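Local structure of chromosome-partitioning ATPase Soj (Thermus thermophilus, 1WCV) at residues A[29-34]-A[241-246]; A[21-26]-A[173-178]; A[68-73]-A[81-86]; A[41-46]-A[59-64]. The protein hydrolyses ATP, binds double-stranded DNA cooperatively in an ATP-dependent manner, and probably takes part in bacterial chromosome partitioning. One frame throughout, in Å; residues are numbered along the deposited sequence.

Contact 1: residues A[29-34]-A[241-246]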
loop_
_atom_site.group_PDB
_atom_site.type_symbol
_atom_site.label_atom_id
_atom_site.label_comp_id
_atom_site.label_asym_id
_atom_site.label_seq_id
_atom_site.Cartn_x
_atom_site.Cartn_y
_atom_site.Cartn_z
ATOM N N ALA A 29 0.666 -18.270 3.271
ATOM C CA ALA A 29 1.680 -18.672 2.300
ATOM C C ALA A 29 2.862 -17.720 2.279
ATOM O O ALA A 29 4.018 -18.152 2.211
ATOM C CB ALA A 29 1.071 -18.770 0.911
ATOM N N TYR A 30 2.583 -16.422 2.337
ATOM C CA TYR A 30 3.665 -15.456 2.310
ATOM C C TYR A 30 4.331 -15.205 3.648
ATOM O O TYR A 30 5.503 -14.846 3.690
ATOM C CB TYR A 30 3.190 -14.158 1.664
ATOM C CG TYR A 30 3.053 -14.327 0.169
ATOM C CD1 TYR A 30 4.183 -14.392 -0.647
ATOM C CD2 TYR A 30 1.808 -14.500 -0.421
ATOM C CE1 TYR A 30 4.073 -14.633 -2.014
ATOM C CE2 TYR A 30 1.683 -14.742 -1.789
ATOM C CZ TYR A 30 2.824 -14.809 -2.579
ATOM O OH TYR A 30 2.702 -15.062 -3.922
ATOM N N LEU A 31 3.606 -15.388 4.747
ATOM C CA LEU A 31 4.235 -15.204 6.048
ATOM C C LEU A 31 5.234 -16.361 6.201
ATOM O O LEU A 31 6.293 -16.212 6.807
ATOM C CB LEU A 31 3.182 -15.230 7.164
ATOM C CG LEU A 31 2.305 -13.974 7.297
ATOM C CD1 LEU A 31 1.221 -14.222 8.340
ATOM C CD2 LEU A 31 3.153 -12.769 7.689
ATOM N N ALA A 32 4.893 -17.513 5.631
ATOM C CA ALA A 32 5.783 -18.675 5.693
ATOM C C ALA A 32 7.057 -18.367 4.911
ATOM O O ALA A 32 8.163 -18.666 5.359
ATOM C CB ALA A 32 5.107 -19.887 5.096
ATOM N N ARG A 33 6.894 -17.771 3.737
ATOM C CA ARG A 33 8.034 -17.430 2.897
ATOM C C ARG A 33 8.903 -16.338 3.510
ATOM O O ARG A 33 10.021 -16.100 3.057
ATOM C CB ARG A 33 7.554 -17.032 1.498
ATOM C CG ARG A 33 7.055 -18.231 0.678
ATOM C CD ARG A 33 6.413 -17.805 -0.636
ATOM N NE ARG A 33 6.147 -18.942 -1.523
ATOM C CZ ARG A 33 5.222 -19.875 -1.311
ATOM N NH1 ARG A 33 4.446 -19.827 -0.233
ATOM N NH2 ARG A 33 5.077 -20.866 -2.185
ATOM N N LEU A 34 8.395 -15.677 4.545
ATOM C CA LEU A 34 9.160 -14.644 5.232
ATOM C C LEU A 34 10.007 -15.307 6.313
ATOM O O LEU A 34 10.714 -14.635 7.061
ATOM C CB LEU A 34 8.235 -13.605 5.869
ATOM C CG LEU A 34 7.630 -12.564 4.928
ATOM C CD1 LEU A 34 6.754 -11.599 5.722
ATOM C CD2 LEU A 34 8.749 -11.807 4.226
ATOM N N GLU A 241 3.205 -5.781 5.339
ATOM C CA GLU A 241 2.465 -4.756 6.046
ATOM C C GLU A 241 1.897 -5.330 7.339
ATOM O O GLU A 241 1.867 -4.657 8.371
ATOM C CB GLU A 241 1.352 -4.174 5.165
ATOM C CG GLU A 241 0.898 -2.802 5.660
ATOM C CD GLU A 241 -0.192 -2.182 4.820
ATOM O OE1 GLU A 241 -0.504 -2.718 3.731
ATOM O OE2 GLU A 241 -0.731 -1.142 5.259
ATOM N N VAL A 242 1.455 -6.583 7.289
ATOM C CA VAL A 242 0.937 -7.219 8.488
ATOM C C VAL A 242 2.063 -7.368 9.515
ATOM O O VAL A 242 1.870 -7.069 10.692
ATOM C CB VAL A 242 0.328 -8.606 8.174
ATOM C CG1 VAL A 242 0.202 -9.431 9.470
ATOM C CG2 VAL A 242 -1.055 -8.430 7.534
ATOM N N MET A 243 3.243 -7.813 9.086
ATOM C CA MET A 243 4.342 -7.949 10.047
ATOM C C MET A 243 4.729 -6.598 10.641
ATOM O O MET A 243 5.090 -6.509 11.811
ATOM C CB MET A 243 5.575 -8.594 9.410
ATOM C CG MET A 243 5.497 -10.104 9.284
ATOM S SD MET A 243 4.819 -10.940 10.763
ATOM C CE MET A 243 5.939 -10.376 12.097
ATOM N N ALA A 244 4.660 -5.545 9.832
ATOM C CA ALA A 244 4.984 -4.212 10.319
ATOM C C ALA A 244 4.007 -3.824 11.432
ATOM O O ALA A 244 4.402 -3.257 12.446
ATOM C CB ALA A 244 4.909 -3.209 9.181
ATOM N N ARG A 245 2.725 -4.123 11.241
ATOM C CA ARG A 245 1.744 -3.796 12.262
ATOM C C ARG A 245 1.905 -4.675 13.498
ATOM O O ARG A 245 1.732 -4.198 14.617
ATOM C CB ARG A 245 0.318 -3.901 11.710
ATOM C CG ARG A 245 0.025 -2.822 10.685
ATOM C CD ARG A 245 -1.454 -2.548 10.507
ATOM N NE ARG A 245 -1.662 -1.506 9.502
ATOM C CZ ARG A 245 -2.836 -0.946 9.232
ATOM N NH1 ARG A 245 -3.925 -1.330 9.892
ATOM N NH2 ARG A 245 -2.919 0.011 8.315
ATOM N N VAL A 246 2.233 -5.949 13.310
ATOM C CA VAL A 246 2.427 -6.837 14.457
ATOM C C VAL A 246 3.565 -6.288 15.314
ATOM O O VAL A 246 3.456 -6.204 16.537
ATOM C CB VAL A 246 2.781 -8.283 14.019
ATOM C CG1 VAL A 246 3.325 -9.075 15.212
ATOM C CG2 VAL A 246 1.545 -8.978 13.452
#
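M243 is met by two leucines, L31 and L34. L31 CD2 lies 3.9 Å from M243 CG and equally near the sulfur, so one methyl touches two successive atoms of the methionine chain. L34 CD1 is a little farther off, at 4.1 Å from M243 CG. It comes alongside, with the leucine and methionine side chains running in opposite directions. The methionine is not extended. Its chi2 (-43°) turns the sulfur toward L31 CD2, and its chi3 (-57°) bends the terminal methyl. The interaction is purely apolar.

The next shell lies below the pair and along both helices. L31 also packs on L114 and L116, and M243 on L114, so strand 114-118 forms a floor under the pair. On helix 18-33, R33 NH1 bonds to A29 O at 3.0 Å. It approaches from the face of the carbonyl plane opposite to R33 N. On helix 230-246, R245 makes a cation-pi contact with F202. W203 of the second subunit packs on E241 and A244. The arrangement is that of a P-loop ATPase, with the P-loop helix and the C-terminal helix lying against a central, mostly parallel sheet.

Contact 2: residues A[21-26]-A[173-178]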
loop_
_atom_site.group_PDB
_atom_site.type_symbol
_atom_site.label_atom_id
_atom_site.label_comp_id
_atom_site.label_asym_id
_atom_site.label_seq_id
_atom_site.Cartn_x
_atom_site.Cartn_y
_atom_site.Cartn_z
ATOM N N THR A 21 -11.252 -16.054 2.883
ATOM C CA THR A 21 -10.511 -17.304 2.856
ATOM C C THR A 21 -9.282 -17.193 1.964
ATOM O O THR A 21 -8.235 -17.757 2.277
ATOM C CB THR A 21 -11.416 -18.468 2.409
ATOM O OG1 THR A 21 -12.357 -18.741 3.454
ATOM C CG2 THR A 21 -10.597 -19.723 2.137
ATOM N N THR A 22 -9.402 -16.463 0.861
ATOM C CA THR A 22 -8.255 -16.278 -0.020
ATOM C C THR A 22 -7.180 -15.533 0.766
ATOM O O THR A 22 -5.986 -15.789 0.602
ATOM C CB THR A 22 -8.637 -15.466 -1.276
ATOM O OG1 THR A 22 -9.454 -16.271 -2.133
ATOM C CG2 THR A 22 -7.393 -15.035 -2.043
ATOM N N THR A 23 -7.604 -14.621 1.635
ATOM C CA THR A 23 -6.648 -13.874 2.439
ATOM C C THR A 23 -5.987 -14.779 3.472
ATOM O O THR A 23 -4.780 -14.689 3.689
ATOM C CB THR A 23 -7.313 -12.692 3.159
ATOM O OG1 THR A 23 -7.778 -11.749 2.190
ATOM C CG2 THR A 23 -6.338 -12.019 4.095
ATOM N N ALA A 24 -6.772 -15.647 4.108
ATOM C CA ALA A 24 -6.217 -16.553 5.118
ATOM C C ALA A 24 -5.167 -17.462 4.483
ATOM O O ALA A 24 -4.080 -17.648 5.024
ATOM C CB ALA A 24 -7.325 -17.408 5.734
ATOM N N ILE A 25 -5.511 -18.020 3.330
ATOM C CA ILE A 25 -4.617 -18.924 2.618
ATOM C C ILE A 25 -3.325 -18.258 2.172
ATOM O O ILE A 25 -2.228 -18.754 2.440
ATOM C CB ILE A 25 -5.290 -19.505 1.346
ATOM C CG1 ILE A 25 -6.444 -20.441 1.727
ATOM C CG2 ILE A 25 -4.245 -20.209 0.475
ATOM C CD1 ILE A 25 -6.054 -21.559 2.637
ATOM N N ASN A 26 -3.458 -17.128 1.490
ATOM C CA ASN A 26 -2.286 -16.463 0.957
ATOM C C ASN A 26 -1.457 -15.668 1.931
ATOM O O ASN A 26 -0.259 -15.496 1.709
ATOM C CB ASN A 26 -2.681 -15.626 -0.255
ATOM C CG ASN A 26 -3.134 -16.494 -1.415
ATOM O OD1 ASN A 26 -2.416 -17.407 -1.833
ATOM N ND2 ASN A 26 -4.324 -16.224 -1.934
ATOM N N GLY A 173 -6.038 -4.750 11.300
ATOM C CA GLY A 173 -6.376 -3.908 10.168
ATOM C C GLY A 173 -7.535 -4.390 9.323
ATOM O O GLY A 173 -7.914 -5.557 9.383
ATOM N N ILE A 174 -8.107 -3.465 8.557
ATOM C CA ILE A 174 -9.194 -3.763 7.640
ATOM C C ILE A 174 -8.523 -3.904 6.275
ATOM O O ILE A 174 -7.741 -3.044 5.874
ATOM C CB ILE A 174 -10.196 -2.613 7.593
ATOM C CG1 ILE A 174 -10.857 -2.452 8.967
ATOM C CG2 ILE A 174 -11.247 -2.882 6.506
ATOM C CD1 ILE A 174 -11.512 -1.110 9.161
ATOM N N LEU A 175 -8.822 -4.996 5.577
ATOM C CA LEU A 175 -8.232 -5.258 4.266
ATOM C C LEU A 175 -9.244 -5.213 3.137
ATOM O O LEU A 175 -10.222 -5.949 3.147
ATOM C CB LEU A 175 -7.567 -6.639 4.248
ATOM C CG LEU A 175 -6.975 -7.110 2.907
ATOM C CD1 LEU A 175 -5.803 -6.215 2.493
ATOM C CD2 LEU A 175 -6.502 -8.563 3.056
ATOM N N VAL A 176 -9.001 -4.350 2.156
ATOM C CA VAL A 176 -9.892 -4.265 1.006
ATOM C C VAL A 176 -9.471 -5.362 0.024
ATOM O O VAL A 176 -8.304 -5.429 -0.381
ATOM C CB VAL A 176 -9.785 -2.895 0.310
ATOM C CG1 VAL A 176 -10.712 -2.847 -0.894
ATOM C CG2 VAL A 176 -10.150 -1.781 1.301
ATOM N N THR A 177 -10.409 -6.242 -0.318
ATOM C CA THR A 177 -10.133 -7.327 -1.254
ATOM C C THR A 177 -11.093 -7.215 -2.429
ATOM O O THR A 177 -12.035 -6.415 -2.409
ATOM C CB THR A 177 -10.340 -8.726 -0.598
ATOM O OG1 THR A 177 -11.729 -8.913 -0.299
ATOM C CG2 THR A 177 -9.534 -8.839 0.691
ATOM N N MET A 178 -10.836 -8.013 -3.461
ATOM C CA MET A 178 -11.679 -8.032 -4.650
ATOM C C MET A 178 -11.919 -6.652 -5.249
ATOM O O MET A 178 -12.989 -6.356 -5.787
ATOM C CB MET A 178 -13.000 -8.725 -4.311
ATOM C CG MET A 178 -12.758 -10.112 -3.722
ATOM S SD MET A 178 -14.227 -11.089 -3.456
ATOM C CE MET A 178 -14.424 -11.821 -5.081
#
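T23 packs its hydroxyl and methyl ends against the CD2 methyl of L175. T23 sits on helix 18-33, the helix that follows the P-loop of this ParA-family ATPase. L175 and T177 lie on strand 170-177, at one edge of the sheet within the chain. The contact therefore joins the nucleotide-binding helix to an outer strand. All three touching residues are buried.

T23 and L175 reach toward each other end to end. T23 OG1 is 3.5 Å from L175 CD2, and T23 CG2 is 3.6 Å from the same methyl. The leucine is set for this by a chi1 of 176°, with CG opposite the backbone N. T177 crosses T23 at a slant, and its CG2 lies by the T23 hydroxyl. Its own hydroxyl is used elsewhere, in a bond to V141 O on the neighbouring strand.

The T23 hydroxyl has polar partners too, G19 O in the P-loop and Y235 OH on helix 230-246, so this buried oxygen is satisfied. P140 also packs on T23, and L238 on L175. T21 and T22, just before T23 on the helix, bind ATP and ADP, and T21 also binds magnesium. At its nearest, T177 CG2 stands 3.7 Å from T23 OG1.

Contact 3: residues A[68-73]-A[81-86]; sequences EPLEGL and HLLPAT
L70 and L83 make the tight part of this contact. L70 CD1 lies 3.6 Å from L83 CD1 and 3.7 Å from L83 CG, so one methyl rests against the branch point and a methyl of its partner. Both leucines hold CG opposite the backbone N (chi1 177° and -154°). This carries their ends together although neither CB is aimed directly at the other segment.

L73 is packed less closely, with its CB 4.2 Å from L83 CD2. Its backbone comes nearer than its side chain. L73 O sits 3.6 Å from P84 CD, at that corner of the proline ring. A backbone bond from L73 N to L70 O, 2.7 Å long, closes a turn, and both leucines at its ends meet L83.

The other side of the loop is the solvent side. P69, E71 and G72 are exposed there, and E71 points away from the strand.

Around the core, L64 packs on both L70 and L83, V61 on L83, and L39 on L70. The loop leads from helix 61-65 into strand 75-77, which turns back antiparallel into strand 80-83. The arrangement is a beta-hairpin at one edge of the P-loop ATPase sheet, covered by the loop that precedes it.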
loop_
_atom_site.group_PDB
_atom_site.type_symbol
_atom_site.label_atom_id
_atom_site.label_comp_id
_atom_site.label_asym_id
_atom_site.label_seq_id
_atom_site.Cartn_x
_atom_site.Cartn_y
_atom_site.Cartn_z
ATOM N N GLU A 68 -7.600 -34.792 21.124
ATOM C CA GLU A 68 -6.479 -35.261 20.308
ATOM C C GLU A 68 -5.417 -34.193 20.015
ATOM O O GLU A 68 -5.732 -33.097 19.548
ATOM C CB GLU A 68 -7.008 -35.851 18.999
ATOM C CG GLU A 68 -8.074 -36.919 19.216
ATOM C CD GLU A 68 -8.431 -37.667 17.948
ATOM O OE1 GLU A 68 -8.741 -37.009 16.935
ATOM O OE2 GLU A 68 -8.407 -38.917 17.965
ATOM N N PRO A 69 -4.136 -34.515 20.288
ATOM C CA PRO A 69 -2.956 -33.657 20.096
ATOM C C PRO A 69 -2.816 -32.982 18.727
ATOM O O PRO A 69 -3.114 -33.573 17.690
ATOM C CB PRO A 69 -1.796 -34.605 20.389
ATOM C CG PRO A 69 -2.371 -35.496 21.445
ATOM C CD PRO A 69 -3.738 -35.807 20.879
ATOM N N LEU A 70 -2.337 -31.741 18.747
ATOM C CA LEU A 70 -2.151 -30.943 17.537
ATOM C C LEU A 70 -1.146 -31.524 16.555
ATOM O O LEU A 70 -1.440 -31.664 15.370
ATOM C CB LEU A 70 -1.703 -29.526 17.909
ATOM C CG LEU A 70 -1.395 -28.565 16.752
ATOM C CD1 LEU A 70 -2.656 -28.335 15.930
ATOM C CD2 LEU A 70 -0.868 -27.247 17.305
ATOM N N GLU A 71 0.041 -31.850 17.053
ATOM C CA GLU A 71 1.108 -32.386 16.216
ATOM C C GLU A 71 0.685 -33.507 15.277
ATOM O O GLU A 71 1.271 -33.676 14.208
ATOM C CB GLU A 71 2.272 -32.866 17.086
ATOM C CG GLU A 71 2.908 -31.773 17.927
ATOM C CD GLU A 71 4.236 -32.197 18.528
ATOM O OE1 GLU A 71 5.192 -32.419 17.755
ATOM O OE2 GLU A 71 4.324 -32.310 19.770
ATOM N N GLY A 72 -0.328 -34.270 15.672
ATOM C CA GLY A 72 -0.785 -35.368 14.841
ATOM C C GLY A 72 -1.986 -35.021 13.984
ATOM O O GLY A 72 -2.525 -35.882 13.290
ATOM N N LEU A 73 -2.400 -33.757 14.025
ATOM C CA LEU A 73 -3.549 -33.301 13.250
ATOM C C LEU A 73 -3.183 -32.335 12.121
ATOM O O LEU A 73 -3.907 -32.222 11.133
ATOM C CB LEU A 73 -4.566 -32.632 14.180
ATOM C CG LEU A 73 -5.282 -33.546 15.178
ATOM C CD1 LEU A 73 -6.050 -32.709 16.192
ATOM C CD2 LEU A 73 -6.219 -34.477 14.426
ATOM N N HIS A 81 1.758 -25.066 8.107
ATOM C CA HIS A 81 0.937 -26.157 8.618
ATOM C C HIS A 81 -0.534 -25.774 8.702
ATOM O O HIS A 81 -0.872 -24.674 9.130
ATOM C CB HIS A 81 1.430 -26.591 10.002
ATOM C CG HIS A 81 2.766 -27.268 9.987
ATOM N ND1 HIS A 81 3.414 -27.658 11.140
ATOM C CD2 HIS A 81 3.573 -27.630 8.962
ATOM C CE1 HIS A 81 4.562 -28.232 10.824
ATOM N NE2 HIS A 81 4.683 -28.228 9.509
ATOM N N LEU A 82 -1.398 -26.693 8.286
ATOM C CA LEU A 82 -2.844 -26.486 8.315
ATOM C C LEU A 82 -3.549 -27.452 9.264
ATOM O O LEU A 82 -3.308 -28.657 9.227
ATOM C CB LEU A 82 -3.442 -26.678 6.921
ATOM C CG LEU A 82 -4.972 -26.811 6.887
ATOM C CD1 LEU A 82 -5.625 -25.423 6.972
ATOM C CD2 LEU A 82 -5.400 -27.520 5.618
ATOM N N LEU A 83 -4.405 -26.910 10.124
ATOM C CA LEU A 83 -5.202 -27.727 11.032
ATOM C C LEU A 83 -6.547 -27.663 10.312
ATOM O O LEU A 83 -7.310 -26.718 10.483
ATOM C CB LEU A 83 -5.296 -27.078 12.411
ATOM C CG LEU A 83 -5.527 -28.038 13.582
ATOM C CD1 LEU A 83 -5.932 -27.243 14.808
ATOM C CD2 LEU A 83 -6.607 -29.050 13.234
ATOM N N PRO A 84 -6.832 -28.663 9.468
ATOM C CA PRO A 84 -8.062 -28.753 8.682
ATOM C C PRO A 84 -9.396 -28.800 9.410
ATOM O O PRO A 84 -9.471 -29.046 10.614
ATOM C CB PRO A 84 -7.828 -30.002 7.837
ATOM C CG PRO A 84 -7.038 -30.857 8.747
ATOM C CD PRO A 84 -6.033 -29.893 9.315
ATOM N N ALA A 85 -10.447 -28.545 8.640
ATOM C CA ALA A 85 -11.809 -28.567 9.138
ATOM C C ALA A 85 -12.531 -29.650 8.355
ATOM O O ALA A 85 -12.204 -29.913 7.195
ATOM C CB ALA A 85 -12.477 -27.215 8.913
ATOM N N THR A 86 -13.506 -30.282 8.998
ATOM C CA THR A 86 -14.284 -31.351 8.383
ATOM C C THR A 86 -15.760 -31.102 8.679
ATOM O O THR A 86 -16.098 -30.242 9.493
ATOM C CB THR A 86 -13.907 -32.723 8.981
ATOM O OG1 THR A 86 -14.075 -32.682 10.406
ATOM C CG2 THR A 86 -12.464 -33.069 8.670
#

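Contact 4: residues A[41-46]-A[59-64]; sequences VDLDPQ and RGVYHL
The contact lies at the end of strand 38-42, just before the Asp-Pro-Gln sequence D44-P45-Q46 of this ParA-family ATPase. Here V41, D42 and L43 meet V61. D42 is close to the nucleotide site: its side chain is about 6 Å from that of T21, a magnesium- and ATP-binding residue.

V61 reaches across with its CG1 methyl. This methyl is 3.4 Å from V41 CG1, closer than carbon atoms usually pack. It is also 3.6 Å from D42 O, and V61 CG2 lies near that oxygen too. D42 O is buried here and has no polar partner in the model. L43 CD2 is a more distant neighbour, 4.4 Å from V61 CG1. The V61 methyl is placed by a chi1 of -63°, which sets CG1 beside the backbone N.

Two successive Asx turns shape the chain after V41. D42 OD1 accepts from D44 N at 3.1 Å, and D44 OD1 accepts from Q46 N at 2.7 Å. Each OD1 is met on its anti side, with the donor 34° and 32° out of the carboxylate plane respectively. D42 OD2 bonds to T50 OG1, so both carboxylate oxygens of D42 are engaged.

L83 of the adjoining strand 80-83 packs on V41. L89 of helix 89-96 also covers V61. V41 and L43 pack against strand 114-118 at L117.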
loop_
_atom_site.group_PDB
_atom_site.type_symbol
_atom_site.label_atom_id
_atom_site.label_comp_id
_atom_site.label_asym_id
_atom_site.label_seq_id
_atom_site.Cartn_x
_atom_site.Cartn_y
_atom_site.Cartn_z
ATOM N N VAL A 41 -5.471 -22.344 10.824
ATOM C CA VAL A 41 -6.549 -23.159 11.361
ATOM C C VAL A 41 -7.859 -22.817 10.672
ATOM O O VAL A 41 -8.306 -21.667 10.706
ATOM C CB VAL A 41 -6.719 -22.924 12.877
ATOM C CG1 VAL A 41 -7.795 -23.844 13.423
ATOM C CG2 VAL A 41 -5.396 -23.147 13.602
ATOM N N ASP A 42 -8.460 -23.811 10.030
ATOM C CA ASP A 42 -9.737 -23.622 9.356
ATOM C C ASP A 42 -10.815 -23.842 10.414
ATOM O O ASP A 42 -10.997 -24.964 10.894
ATOM C CB ASP A 42 -9.908 -24.643 8.227
ATOM C CG ASP A 42 -11.090 -24.321 7.322
ATOM O OD1 ASP A 42 -11.915 -23.460 7.702
ATOM O OD2 ASP A 42 -11.204 -24.929 6.234
ATOM N N LEU A 43 -11.514 -22.776 10.789
ATOM C CA LEU A 43 -12.562 -22.888 11.800
ATOM C C LEU A 43 -13.961 -22.857 11.196
ATOM O O LEU A 43 -14.956 -22.793 11.920
ATOM C CB LEU A 43 -12.426 -21.760 12.830
ATOM C CG LEU A 43 -11.195 -21.791 13.734
ATOM C CD1 LEU A 43 -11.165 -20.549 14.616
ATOM C CD2 LEU A 43 -11.232 -23.048 14.594
ATOM N N ASP A 44 -14.042 -22.905 9.873
ATOM C CA ASP A 44 -15.334 -22.871 9.204
ATOM C C ASP A 44 -15.828 -24.279 8.916
ATOM O O ASP A 44 -15.130 -25.068 8.288
ATOM C CB ASP A 44 -15.239 -22.107 7.883
ATOM C CG ASP A 44 -16.604 -21.739 7.325
ATOM O OD1 ASP A 44 -17.524 -22.582 7.375
ATOM O OD2 ASP A 44 -16.760 -20.607 6.829
ATOM N N PRO A 45 -17.044 -24.611 9.371
ATOM C CA PRO A 45 -17.595 -25.948 9.131
ATOM C C PRO A 45 -17.636 -26.266 7.637
ATOM O O PRO A 45 -17.681 -27.429 7.242
ATOM C CB PRO A 45 -18.990 -25.857 9.742
ATOM C CG PRO A 45 -18.794 -24.888 10.867
ATOM C CD PRO A 45 -17.949 -23.817 10.219
ATOM N N GLN A 46 -17.616 -25.224 6.811
ATOM C CA GLN A 46 -17.646 -25.398 5.365
ATOM C C GLN A 46 -16.285 -25.829 4.812
ATOM O O GLN A 46 -16.191 -26.315 3.686
ATOM C CB GLN A 46 -18.097 -24.103 4.690
ATOM C CG GLN A 46 -19.429 -23.568 5.202
ATOM C CD GLN A 46 -20.584 -24.532 4.988
ATOM O OE1 GLN A 46 -21.714 -24.257 5.390
ATOM N NE2 GLN A 46 -20.307 -25.664 4.353
ATOM N N ARG A 59 -9.788 -35.896 10.050
ATOM C CA ARG A 59 -9.411 -35.460 11.387
ATOM C C ARG A 59 -9.092 -33.972 11.310
ATOM O O ARG A 59 -8.327 -33.543 10.446
ATOM C CB ARG A 59 -8.184 -36.236 11.870
ATOM C CG ARG A 59 -8.428 -37.726 12.069
ATOM C CD ARG A 59 -7.125 -38.485 12.262
ATOM N NE ARG A 59 -6.344 -37.986 13.391
ATOM C CZ ARG A 59 -6.749 -38.017 14.657
ATOM N NH1 ARG A 59 -5.969 -37.539 15.617
ATOM N NH2 ARG A 59 -7.935 -38.526 14.963
ATOM N N GLY A 60 -9.681 -33.186 12.205
ATOM C CA GLY A 60 -9.436 -31.756 12.183
ATOM C C GLY A 60 -9.490 -31.051 13.524
ATOM O O GLY A 60 -9.187 -31.631 14.570
ATOM N N VAL A 61 -9.881 -29.782 13.482
ATOM C CA VAL A 61 -9.975 -28.953 14.675
ATOM C C VAL A 61 -10.956 -29.498 15.709
ATOM O O VAL A 61 -10.799 -29.254 16.906
ATOM C CB VAL A 61 -10.387 -27.512 14.307
ATOM C CG1 VAL A 61 -9.326 -26.881 13.427
ATOM C CG2 VAL A 61 -11.714 -27.520 13.581
ATOM N N TYR A 62 -11.965 -30.232 15.252
ATOM C CA TYR A 62 -12.950 -30.791 16.173
ATOM C C TYR A 62 -12.270 -31.732 17.151
ATOM O O TYR A 62 -12.579 -31.736 18.341
ATOM C CB TYR A 62 -14.038 -31.550 15.411
ATOM C CG TYR A 62 -15.162 -32.061 16.296
ATOM C CD1 TYR A 62 -14.967 -33.137 17.167
ATOM C CD2 TYR A 62 -16.422 -31.467 16.261
ATOM C CE1 TYR A 62 -16.004 -33.611 17.978
ATOM C CE2 TYR A 62 -17.464 -31.930 17.065
ATOM C CZ TYR A 62 -17.252 -33.000 17.919
ATOM O OH TYR A 62 -18.291 -33.461 18.701
ATOM N N HIS A 63 -11.342 -32.532 16.636
ATOM C CA HIS A 63 -10.608 -33.480 17.457
ATOM C C HIS A 63 -9.651 -32.754 18.393
ATOM O O HIS A 63 -9.320 -33.254 19.468
ATOM C CB HIS A 63 -9.852 -34.449 16.557
ATOM C CG HIS A 63 -10.740 -35.210 15.625
ATOM N ND1 HIS A 63 -11.653 -36.144 16.064
ATOM C CD2 HIS A 63 -10.883 -35.148 14.280
ATOM C CE1 HIS A 63 -12.322 -36.624 15.031
ATOM N NE2 HIS A 63 -11.875 -36.036 13.937
ATOM N N LEU A 64 -9.209 -31.570 17.979
ATOM C CA LEU A 64 -8.310 -30.775 18.803
ATOM C C LEU A 64 -9.080 -30.376 20.054
ATOM O O LEU A 64 -8.566 -30.449 21.169
ATOM C CB LEU A 64 -7.867 -29.516 18.058
ATOM C CG LEU A 64 -6.887 -28.630 18.826
ATOM C CD1 LEU A 64 -5.530 -29.320 18.897
ATOM C CD2 LEU A 64 -6.766 -27.281 18.136
#

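Contacts 1 and 2 share helix 18-33, and their centres are 13 Å apart. They also touch, with R245 NH1 3.6 Å from G173 CA. Contact 2 lies nearest the start of that helix and holds the nucleotide-binding T21 and T22; contact 1 lies at its far end, away from the annotated sites. Contacts 3 and 4 have centres 8 Å apart and use neighbouring strands, 80-83 and 38-42. They are probably joined by a hydrogen bond from V61 N to P84 O (3.0 Å). A salt bridge between E68 and R59 is doubtful, because R59 is poorly ordered. Contacts 2 and 4 reach the same sheet, with nearest atoms about 6 Å apart, and approach the nucleotide site from T21 and D42 respectively.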